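PDB 3LLW: geranyltranstransferase (IspA) from Helicobacter pylori, which probably catalyses magnesium-dependent chain elongation of prenyl diphosphates in isoprenoid biosynthesis. Local coordinates for residues L176-L181 and N253-L258; L192-L197 and W214-G219. All coordinates share one frame; numbering follows the deposited sequence.

Interaction 1 of 2, residues L176-L181 and N253-L258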
loop_
_atom_site.group_PDB
_atom_site.type_symbol
_atom_site.label_atom_id
_atom_site.label_comp_id
_atom_site.label_asym_id
_atom_site.label_seq_id
_atom_site.Cartn_x
_atom_site.Cartn_y
_atom_site.Cartn_z
ATOM N N LEU A 176 12.481 18.983 -20.310
ATOM C CA LEU A 176 11.808 19.694 -19.229
ATOM C C LEU A 176 12.640 20.914 -18.850
ATOM O O LEU A 176 13.857 20.888 -18.989
ATOM C CB LEU A 176 11.650 18.764 -18.026
ATOM C CG LEU A 176 10.757 17.529 -18.205
ATOM C CD1 LEU A 176 10.879 16.645 -17.006
ATOM C CD2 LEU A 176 9.299 17.871 -18.460
ATOM N N ASN A 177 11.996 21.989 -18.385
ATOM C CA ASN A 177 12.754 23.116 -17.857
ATOM C C ASN A 177 13.322 22.754 -16.491
ATOM O O ASN A 177 12.987 21.700 -15.947
ATOM C CB ASN A 177 11.952 24.437 -17.847
ATOM C CG ASN A 177 10.763 24.439 -16.877
ATOM O OD1 ASN A 177 10.839 23.948 -15.758
ATOM N ND2 ASN A 177 9.666 25.050 -17.304
ATOM N N LEU A 178 14.166 23.631 -15.955
ATOM C CA LEU A 178 14.756 23.488 -14.618
ATOM C C LEU A 178 13.764 23.263 -13.494
ATOM O O LEU A 178 13.967 22.381 -12.664
ATOM C CB LEU A 178 15.628 24.711 -14.276
ATOM C CG LEU A 178 16.434 24.627 -12.972
ATOM C CD1 LEU A 178 17.540 23.598 -13.121
ATOM C CD2 LEU A 178 16.988 25.986 -12.545
ATOM N N GLU A 179 12.706 24.064 -13.457
ATOM C CA GLU A 179 11.716 23.973 -12.390
ATOM C C GLU A 179 11.000 22.627 -12.429
ATOM O O GLU A 179 10.761 21.996 -11.395
ATOM C CB GLU A 179 10.690 25.099 -12.526
ATOM C CG GLU A 179 9.588 25.096 -11.451
ATOM C CD GLU A 179 8.713 26.354 -11.476
ATOM O OE1 GLU A 179 9.242 27.461 -11.754
ATOM O OE2 GLU A 179 7.494 26.235 -11.205
ATOM N N GLN A 180 10.671 22.173 -13.631
ATOM C CA GLN A 180 9.881 20.977 -13.718
ATOM C C GLN A 180 10.744 19.727 -13.520
ATOM O O GLN A 180 10.303 18.774 -12.870
ATOM C CB GLN A 180 8.919 21.007 -14.921
ATOM C CG GLN A 180 9.493 21.011 -16.284
ATOM C CD GLN A 180 8.551 21.612 -17.323
ATOM O OE1 GLN A 180 8.973 21.896 -18.436
ATOM N NE2 GLN A 180 7.282 21.822 -16.962
ATOM N N LEU A 181 12.003 19.799 -13.956
ATOM C CA LEU A 181 12.980 18.728 -13.726
ATOM C C LEU A 181 13.373 18.560 -12.252
ATOM O O LEU A 181 13.561 17.435 -11.782
ATOM C CB LEU A 181 14.222 18.927 -14.586
ATOM C CG LEU A 181 15.251 17.787 -14.646
ATOM C CD1 LEU A 181 14.641 16.407 -15.048
ATOM C CD2 LEU A 181 16.399 18.182 -15.565
ATOM N N ASN A 253 15.082 12.041 -18.653
ATOM C CA ASN A 253 14.880 13.344 -18.007
ATOM C C ASN A 253 15.990 13.585 -17.000
ATOM O O ASN A 253 15.846 13.264 -15.821
ATOM C CB ASN A 253 13.562 13.391 -17.240
ATOM C CG ASN A 253 12.348 13.314 -18.126
ATOM O OD1 ASN A 253 11.499 12.447 -17.924
ATOM N ND2 ASN A 253 12.225 14.239 -19.081
ATOM N N SER A 254 17.100 14.144 -17.456
ATOM C CA SER A 254 18.260 14.244 -16.597
ATOM C C SER A 254 18.922 15.617 -16.648
ATOM O O SER A 254 18.731 16.380 -17.591
ATOM C CB SER A 254 19.246 13.112 -16.920
ATOM O OG SER A 254 20.429 13.580 -17.521
ATOM N N PHE A 255 19.699 15.924 -15.615
ATOM C CA PHE A 255 20.397 17.200 -15.537
ATOM C C PHE A 255 21.558 17.319 -16.518
ATOM O O PHE A 255 21.960 18.421 -16.862
ATOM C CB PHE A 255 20.869 17.457 -14.115
ATOM C CG PHE A 255 19.781 17.912 -13.208
ATOM C CD1 PHE A 255 19.377 19.242 -13.205
ATOM C CD2 PHE A 255 19.145 17.016 -12.368
ATOM C CE1 PHE A 255 18.354 19.664 -12.373
ATOM C CE2 PHE A 255 18.125 17.441 -11.525
ATOM C CZ PHE A 255 17.734 18.762 -11.533
ATOM N N VAL A 256 22.088 16.188 -16.972
ATOM C CA VAL A 256 23.088 16.200 -18.033
ATOM C C VAL A 256 22.474 16.684 -19.360
ATOM O O VAL A 256 23.125 17.385 -20.127
ATOM C CB VAL A 256 23.817 14.831 -18.166
ATOM C CG1 VAL A 256 24.880 14.867 -19.276
ATOM C CG2 VAL A 256 24.459 14.431 -16.812
ATOM N N ASN A 257 21.215 16.347 -19.610
ATOM C CA ASN A 257 20.531 16.833 -20.808
ATOM C C ASN A 257 20.162 18.302 -20.718
ATOM O O ASN A 257 20.342 19.046 -21.684
ATOM C CB ASN A 257 19.289 16.000 -21.115
ATOM C CG ASN A 257 19.633 14.629 -21.637
ATOM O OD1 ASN A 257 20.777 14.368 -21.999
ATOM N ND2 ASN A 257 18.644 13.742 -21.680
ATOM N N LEU A 258 19.643 18.712 -19.562
ATOM C CA LEU A 258 19.277 20.103 -19.347
ATOM C C LEU A 258 20.515 21.002 -19.323
ATOM O O LEU A 258 20.550 22.015 -20.010
ATOM C CB LEU A 258 18.470 20.260 -18.056
ATOM C CG LEU A 258 18.060 21.685 -17.661
ATOM C CD1 LEU A 258 16.972 22.267 -18.543
ATOM C CD2 LEU A 258 17.605 21.689 -16.239
#
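The backbones come closest at L181 and N253 and at N177 and L258, CA to CA 7.1 and 7.3 Å, where the first turn of helix 178-204 meets the start of the short helix 255-259. L181 splits its two methyls between the N253 backbone (CD1) and the F255 ring (CD2). CG lies anti to the backbone N (chi1 -170°), which sends CD2 over the centre of the F255 ring, 4.0 Å from its centroid and only 11° off the normal, a CH-pi contact. The N253 carbonyl under CD1 has an O that accepts a hydrogen bond from NE2 of H185. At the rim of the ring, near its plane, L178 CD1 approaches CE1 of F255, and L178 CD1 also meets CD2 of L258 at 3.7 Å. L258 turns its other methyl to the backbone of 176-181, CD1 lying 3.4 Å from O of L176. The side chain of L176 crosses that of N253 obliquely, its CD1 3.5 Å from ND2, an amide nitrogen hydrogen-bonded to O of F171. Both helices begin with side-chain caps: N177 OD1 accepts from Q180 N (2.8 Å) while Q180 OE1 takes the N-H of N177, and S254 OG accepts a weak bond from V256 N. The pattern is that of two capped helix N-termini, one with a capping box, packed through leucines and a phenylalanine in the all-helical prenyl synthase fold.

Interaction 2 of 2, residues L192-L197 and W214-G219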
loop_
_atom_site.group_PDB
_atom_site.type_symbol
_atom_site.label_atom_id
_atom_site.label_comp_id
_atom_site.label_asym_id
_atom_site.label_seq_id
_atom_site.Cartn_x
_atom_site.Cartn_y
_atom_site.Cartn_z
ATOM N N LEU A 192 11.226 9.942 -0.690
ATOM C CA LEU A 192 11.470 8.680 0.028
ATOM C C LEU A 192 12.798 8.661 0.817
ATOM O O LEU A 192 12.917 8.016 1.874
ATOM C CB LEU A 192 11.407 7.495 -0.953
ATOM C CG LEU A 192 11.358 6.065 -0.405
ATOM C CD1 LEU A 192 10.144 5.890 0.499
ATOM C CD2 LEU A 192 11.389 4.985 -1.525
ATOM N N ILE A 193 13.784 9.371 0.296
ATOM C CA ILE A 193 15.081 9.566 0.964
ATOM C C ILE A 193 14.898 10.471 2.217
ATOM O O ILE A 193 15.457 10.193 3.282
ATOM C CB ILE A 193 16.086 10.167 -0.058
ATOM C CG1 ILE A 193 16.561 9.060 -1.033
ATOM C CG2 ILE A 193 17.282 10.855 0.603
ATOM C CD1 ILE A 193 17.446 9.589 -2.102
ATOM N N SER A 194 14.105 11.533 2.098
ATOM C CA SER A 194 13.865 12.392 3.274
ATOM C C SER A 194 12.934 11.686 4.270
ATOM O O SER A 194 13.109 11.826 5.478
ATOM C CB SER A 194 13.411 13.810 2.877
ATOM O OG SER A 194 12.096 14.109 3.274
ATOM N N ALA A 195 12.002 10.868 3.758
ATOM C CA ALA A 195 11.155 10.015 4.614
ATOM C C ALA A 195 11.963 9.036 5.446
ATOM O O ALA A 195 11.790 9.003 6.675
ATOM C CB ALA A 195 10.074 9.282 3.819
ATOM N N SER A 196 12.838 8.258 4.788
ATOM C CA SER A 196 13.855 7.412 5.473
ATOM C C SER A 196 14.544 8.131 6.661
ATOM O O SER A 196 14.609 7.595 7.767
ATOM C CB SER A 196 14.922 6.938 4.487
ATOM O OG SER A 196 14.339 6.345 3.321
ATOM N N LEU A 197 15.035 9.342 6.432
ATOM C CA LEU A 197 15.702 10.110 7.482
ATOM C C LEU A 197 14.791 10.443 8.658
ATOM O O LEU A 197 15.116 10.085 9.786
ATOM C CB LEU A 197 16.330 11.381 6.921
ATOM C CG LEU A 197 17.536 11.147 6.028
ATOM C CD1 LEU A 197 17.761 12.356 5.186
ATOM C CD2 LEU A 197 18.792 10.868 6.830
ATOM N N TRP A 214 14.633 20.081 10.118
ATOM C CA TRP A 214 15.978 20.038 9.579
ATOM C C TRP A 214 16.231 18.773 8.746
ATOM O O TRP A 214 16.732 18.879 7.628
ATOM C CB TRP A 214 17.018 20.164 10.699
ATOM C CG TRP A 214 18.403 20.363 10.172
ATOM C CD1 TRP A 214 19.020 21.550 9.930
ATOM C CD2 TRP A 214 19.327 19.341 9.785
ATOM N NE1 TRP A 214 20.279 21.334 9.430
ATOM C CE2 TRP A 214 20.490 19.986 9.322
ATOM C CE3 TRP A 214 19.281 17.938 9.775
ATOM C CZ2 TRP A 214 21.600 19.283 8.864
ATOM C CZ3 TRP A 214 20.378 17.239 9.318
ATOM C CH2 TRP A 214 21.527 17.912 8.870
ATOM N N LEU A 215 15.905 17.596 9.285
ATOM C CA LEU A 215 16.137 16.328 8.560
ATOM C C LEU A 215 15.303 16.244 7.290
ATOM O O LEU A 215 15.793 15.791 6.243
ATOM C CB LEU A 215 15.869 15.097 9.430
ATOM C CG LEU A 215 16.930 14.617 10.418
ATOM C CD1 LEU A 215 16.346 13.511 11.251
ATOM C CD2 LEU A 215 18.208 14.157 9.732
ATOM N N GLN A 216 14.049 16.687 7.401
ATOM C CA GLN A 216 13.131 16.766 6.282
ATOM C C GLN A 216 13.748 17.521 5.117
ATOM O O GLN A 216 13.848 16.977 4.017
ATOM C CB GLN A 216 11.807 17.394 6.710
ATOM C CG GLN A 216 10.706 17.300 5.664
ATOM C CD GLN A 216 9.316 17.238 6.270
ATOM O OE1 GLN A 216 8.496 16.419 5.862
ATOM N NE2 GLN A 216 9.044 18.099 7.254
ATOM N N ALA A 217 14.202 18.742 5.379
ATOM C CA ALA A 217 14.833 19.578 4.368
ATOM C C ALA A 217 16.169 19.019 3.880
ATOM O O ALA A 217 16.483 19.111 2.684
ATOM C CB ALA A 217 15.009 20.983 4.887
ATOM N N PHE A 218 16.941 18.438 4.797
ATOM C CA PHE A 218 18.257 17.914 4.472
ATOM C C PHE A 218 18.151 16.792 3.448
ATOM O O PHE A 218 18.883 16.786 2.448
ATOM C CB PHE A 218 18.971 17.413 5.724
ATOM C CG PHE A 218 20.326 16.823 5.454
ATOM C CD1 PHE A 218 21.371 17.625 4.999
ATOM C CD2 PHE A 218 20.563 15.467 5.665
ATOM C CE1 PHE A 218 22.635 17.079 4.748
ATOM C CE2 PHE A 218 21.820 14.919 5.425
ATOM C CZ PHE A 218 22.859 15.730 4.967
ATOM N N GLY A 219 17.216 15.875 3.704
ATOM C CA GLY A 219 16.952 14.737 2.834
ATOM C C GLY A 219 16.503 15.109 1.447
ATOM O O GLY A 219 16.924 14.487 0.469
HETATM O O HOH W 1 9.353 14.759 3.511
#
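Antiparallel neighbours in the helical bundle of the prenyl synthase fold, helices 178-204 and 209-236 form a hairpin and here pass with their local axes 7.9 Å apart at 149°. S194 and G219 mark the tightest point, their CA atoms only 3.9 Å apart. Glycine presents bare backbone here, and the S194 side chain lies against it: CB sits 3.6 Å from C of G219 and 3.4 Å from O of Q216. One turn further along the helix of S194, L197 leans towards helix 209-236, with CG anti to its carbonyl carbon (chi1 -70°), and its CD1 lies 3.4 Å from CA of G219, while also approaching CD2 of the F218 ring at a slant. L215 meets the backbone of L197, CD1 being 3.9 Å from O. I193 adds CG2 beside O of G219. V59 of helix 51-63 and L293 of helix 287-301 both pack on L197 and L215. At the polar margin a water bridges the helices, 2.8 Å from OG of S194 and donating to OE1 of Q216 at 3.0 Å. S196 OG donates a hydrogen bond to O of L192, which also accepts from S196 N, the two donors on opposite faces of its plane. The join therefore relies chiefly on close packing of small residues and leucine methyls against backbone, with one water linking the polar side chains across it.

How the interactions relate
Helix 178-204 takes part in both contacts: its first turn belongs to interaction 1, and a turn well along it to interaction 2. The centres lie 22 Å apart and the nearest atoms about 12 Å, so the two do not touch. Helix 209-236 supplies the partner in interaction 2 and also reaches interaction 1, where its D231 accepts the backbone N-H of F255 and its L224 and V228 pack on the F255 side chain. Interaction 1 is the one nearer the magnesium-binding aspartates, which hold no metal in this chain: the N253 side chain lies about 9 Å from that of D100 and about 10 Å from that of D94. Interaction 2 is a buried packing contact, away from these aspartates.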